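Local coordinates for histidine triad (HIT) protein (Clostridium difficile, PDB 4EGU) that binds zinc and guanosine monophosphate and is probably a nucleotide hydrolase or transferase of the histidine triad family, at residues His65-Ile70 with Leu101-Leu106. Numbering follows the deposited sequence. Where two conformers were deposited one is given.
Sequences HIHVVI and LHYHIL. With 5GP (guanosine-5'-monophosphate), chain C.
The ring of H67 turns an edge toward the face of Y103 in an offset edge-to-face stack, with centroids 5.3 Å apart and planes at 74°. CE1 of H67 does the touching, 3.8 Å from CE2 of Y103. I70 CD1 lies over the centre of one H67 face. H67 ND1 is hydrogen-bonded to the V63 carbonyl one turn back in the helix, which helps fix the ring's rotation. I66 lies across the Y103 side chain, nearly perpendicular to it, and sets CG2 3.9 Å from Y103 CD1. The chi1 of I66, -75°, keeps CG1 beside the backbone N and leaves CG2 anti to it. I66 CD1 reaches L101 CD2 at 4.1 Å. I70 and I105 lie alongside each other, running opposite ways, with I70 CG1 3.9 Å from I105 CD1. Helix 61-77 thus packs on one side of strand 103-107, an inner strand of the antiparallel HIT-fold sheet. L101 to H104 belong to the predicted histidine triad motif. H102 and H104 leave the chain on the side opposite the helix. In one of their two conformers, H102 NE2 (2.6 Å) and H104 NE2 (3.0 Å) give nearly straight bonds to GMP O3P, at the ring edges. H102, the predicted nucleophile, also bonds through ND1 to the H100 carbonyl.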
loop_
_atom_site.group_PDB
_atom_site.type_symbol
_atom_site.label_atom_id
_atom_site.label_comp_id
_atom_site.label_asym_id
_atom_site.label_seq_id
_atom_site.Cartn_x
_atom_site.Cartn_y
_atom_site.Cartn_z
ATOM N N HIS A 65 -6.139 -9.129 -4.424
ATOM C CA HIS A 65 -6.224 -9.198 -5.865
ATOM C C HIS A 65 -5.559 -7.973 -6.515
ATOM O O HIS A 65 -4.836 -8.127 -7.510
ATOM C CB HIS A 65 -7.653 -9.371 -6.345
ATOM C CG HIS A 65 -7.717 -9.652 -7.810
ATOM N ND1 HIS A 65 -7.078 -10.721 -8.409
ATOM C CD2 HIS A 65 -8.291 -8.953 -8.810
ATOM C CE1 HIS A 65 -7.300 -10.686 -9.712
ATOM N NE2 HIS A 65 -8.045 -9.626 -9.979
ATOM N N ILE A 66 -5.779 -6.792 -5.951
ATOM C CA ILE A 66 -5.103 -5.610 -6.434
ATOM C C ILE A 66 -3.587 -5.792 -6.423
ATOM O O ILE A 66 -2.906 -5.358 -7.348
ATOM C CB ILE A 66 -5.562 -4.389 -5.625
ATOM C CG1 ILE A 66 -6.979 -3.977 -6.069
ATOM C CG2 ILE A 66 -4.576 -3.234 -5.708
ATOM C CD1 ILE A 66 -7.632 -2.926 -5.162
ATOM N N HIS A 67 -3.051 -6.410 -5.368
ATOM C CA HIS A 67 -1.606 -6.626 -5.283
ATOM C C HIS A 67 -1.081 -7.667 -6.279
ATOM O O HIS A 67 0.024 -7.504 -6.788
ATOM C CB HIS A 67 -1.186 -6.929 -3.857
ATOM C CG HIS A 67 -1.103 -5.690 -3.005
ATOM N ND1 HIS A 67 -2.194 -4.999 -2.538
ATOM C CD2 HIS A 67 -0.025 -4.977 -2.591
ATOM C CE1 HIS A 67 -1.772 -3.931 -1.860
ATOM N NE2 HIS A 67 -0.457 -3.897 -1.874
ATOM N N VAL A 68 -1.851 -8.718 -6.574
ATOM C CA VAL A 68 -1.479 -9.609 -7.668
ATOM C C VAL A 68 -1.396 -8.807 -8.981
ATOM O O VAL A 68 -0.455 -8.978 -9.757
ATOM C CB VAL A 68 -2.461 -10.791 -7.785
ATOM C CG1 VAL A 68 -2.214 -11.560 -9.088
ATOM C CG2 VAL A 68 -2.320 -11.693 -6.570
ATOM N N VAL A 69 -2.380 -7.939 -9.216
ATOM C CA VAL A 69 -2.386 -7.099 -10.411
ATOM C C VAL A 69 -1.152 -6.187 -10.457
ATOM O O VAL A 69 -0.520 -6.074 -11.507
ATOM C CB VAL A 69 -3.706 -6.323 -10.505
ATOM C CG1 VAL A 69 -3.649 -5.254 -11.595
ATOM C CG2 VAL A 69 -4.862 -7.296 -10.729
ATOM N N ILE A 70 -0.823 -5.554 -9.333
ATOM C CA ILE A 70 0.361 -4.704 -9.286
ATOM C C ILE A 70 1.596 -5.501 -9.715
ATOM O O ILE A 70 2.382 -5.036 -10.542
ATOM C CB ILE A 70 0.532 -4.116 -7.867
ATOM C CG1 ILE A 70 -0.566 -3.091 -7.584
ATOM C CG2 ILE A 70 1.931 -3.523 -7.690
ATOM C CD1 ILE A 70 -0.652 -2.641 -6.136
ATOM N N LEU A 101 -11.796 3.540 -3.714
ATOM C CA LEU A 101 -10.572 2.799 -3.404
ATOM C C LEU A 101 -9.640 2.731 -4.601
ATOM O O LEU A 101 -10.002 2.266 -5.689
ATOM C CB LEU A 101 -10.868 1.367 -2.970
ATOM C CG LEU A 101 -9.660 0.597 -2.422
ATOM C CD1 LEU A 101 -9.291 1.087 -1.012
ATOM C CD2 LEU A 101 -9.912 -0.873 -2.446
ATOM N N HIS A 102 -8.396 3.107 -4.386
ATOM C CA HIS A 102 -7.388 3.033 -5.431
ATOM C C HIS A 102 -6.017 2.928 -4.822
ATOM O O HIS A 102 -5.754 3.492 -3.762
ATOM C CB HIS A 102 -7.452 4.313 -6.344
ATOM C CG HIS A 102 -7.241 5.612 -5.616
ATOM N ND1 HIS A 102 -8.283 6.250 -5.000
ATOM C CD2 HIS A 102 -6.149 6.396 -5.418
ATOM C CE1 HIS A 102 -7.851 7.368 -4.433
ATOM N NE2 HIS A 102 -6.560 7.484 -4.681
ATOM N N TYR A 103 -5.137 2.249 -5.533
ATOM C CA TYR A 103 -3.739 2.177 -5.195
ATOM C C TYR A 103 -2.936 2.841 -6.291
ATOM O O TYR A 103 -3.167 2.612 -7.468
ATOM C CB TYR A 103 -3.290 0.713 -5.016
ATOM C CG TYR A 103 -3.757 0.150 -3.702
ATOM C CD1 TYR A 103 -5.082 -0.149 -3.455
ATOM C CD2 TYR A 103 -2.867 0.002 -2.654
ATOM C CE1 TYR A 103 -5.490 -0.616 -2.195
ATOM C CE2 TYR A 103 -3.262 -0.471 -1.398
ATOM C CZ TYR A 103 -4.569 -0.769 -1.183
ATOM O OH TYR A 103 -4.993 -1.198 0.045
ATOM N N HIS A 104 -1.973 3.651 -5.884
ATOM C CA HIS A 104 -0.989 4.222 -6.793
ATOM C C HIS A 104 0.211 3.294 -6.890
ATOM O O HIS A 104 0.731 2.854 -5.863
ATOM C CB HIS A 104 -0.469 5.555 -6.257
ATOM C CG HIS A 104 -1.486 6.626 -6.068
ATOM N ND1 HIS A 104 -1.641 7.646 -6.981
ATOM C CD2 HIS A 104 -2.310 6.893 -5.015
ATOM C CE1 HIS A 104 -2.576 8.461 -6.519
ATOM N NE2 HIS A 104 -2.990 8.036 -5.332
ATOM N N ILE A 105 0.680 3.065 -8.122
ATOM C CA ILE A 105 1.980 2.458 -8.365
ATOM C C ILE A 105 2.870 3.540 -8.966
ATOM O O ILE A 105 2.514 4.131 -9.985
ATOM C CB ILE A 105 1.943 1.301 -9.383
ATOM C CG1 ILE A 105 0.823 0.289 -9.160
ATOM C CG2 ILE A 105 3.301 0.597 -9.397
ATOM C CD1 ILE A 105 0.697 -0.698 -10.341
ATOM N N LEU A 106 4.020 3.775 -8.332
ATOM C CA LEU A 106 5.047 4.679 -8.871
ATOM C C LEU A 106 6.264 3.854 -9.235
ATOM O O LEU A 106 6.741 3.065 -8.420
ATOM C CB LEU A 106 5.461 5.726 -7.847
ATOM C CG LEU A 106 4.327 6.609 -7.314
ATOM C CD1 LEU A 106 4.905 7.643 -6.346
ATOM C CD2 LEU A 106 3.510 7.289 -8.374
HETATM P P 5GP C . -5.672 10.682 -4.596
HETATM O O1P 5GP C . -4.887 11.940 -4.294
HETATM O O2P 5GP C . -7.158 10.769 -4.386
HETATM O O3P 5GP C . -5.114 9.541 -3.856
HETATM O "O5'" 5GP C . -5.358 10.259 -6.075
HETATM C "C5'" 5GP C . -6.278 10.530 -7.106
HETATM C "C4'" 5GP C . -5.568 10.568 -8.409
HETATM O "O4'" 5GP C . -6.540 10.568 -9.459
HETATM C "C3'" 5GP C . -4.696 11.808 -8.620
HETATM O "O3'" 5GP C . -3.319 11.430 -8.691
HETATM C "C2'" 5GP C . -5.180 12.375 -9.976
HETATM O "O2'" 5GP C . -4.159 12.828 -10.844
HETATM C "C1'" 5GP C . -5.984 11.208 -10.567
HETATM N N9 5GP C . -7.083 11.604 -11.436
HETATM C C8 5GP C . -8.050 12.478 -11.100
HETATM N N7 5GP C . -8.941 12.588 -12.105
HETATM C C5 5GP C . -8.531 11.752 -13.081
HETATM C C6 5GP C . -9.046 11.456 -14.334
HETATM O O6 5GP C . -10.095 11.991 -14.808
HETATM N N1 5GP C . -8.353 10.543 -15.033
HETATM C C2 5GP C . -7.224 9.940 -14.579
HETATM N N2 5GP C . -6.628 9.050 -15.388
HETATM N N3 5GP C . -6.682 10.205 -13.380
HETATM C C4 5GP C . -7.359 11.116 -12.645
#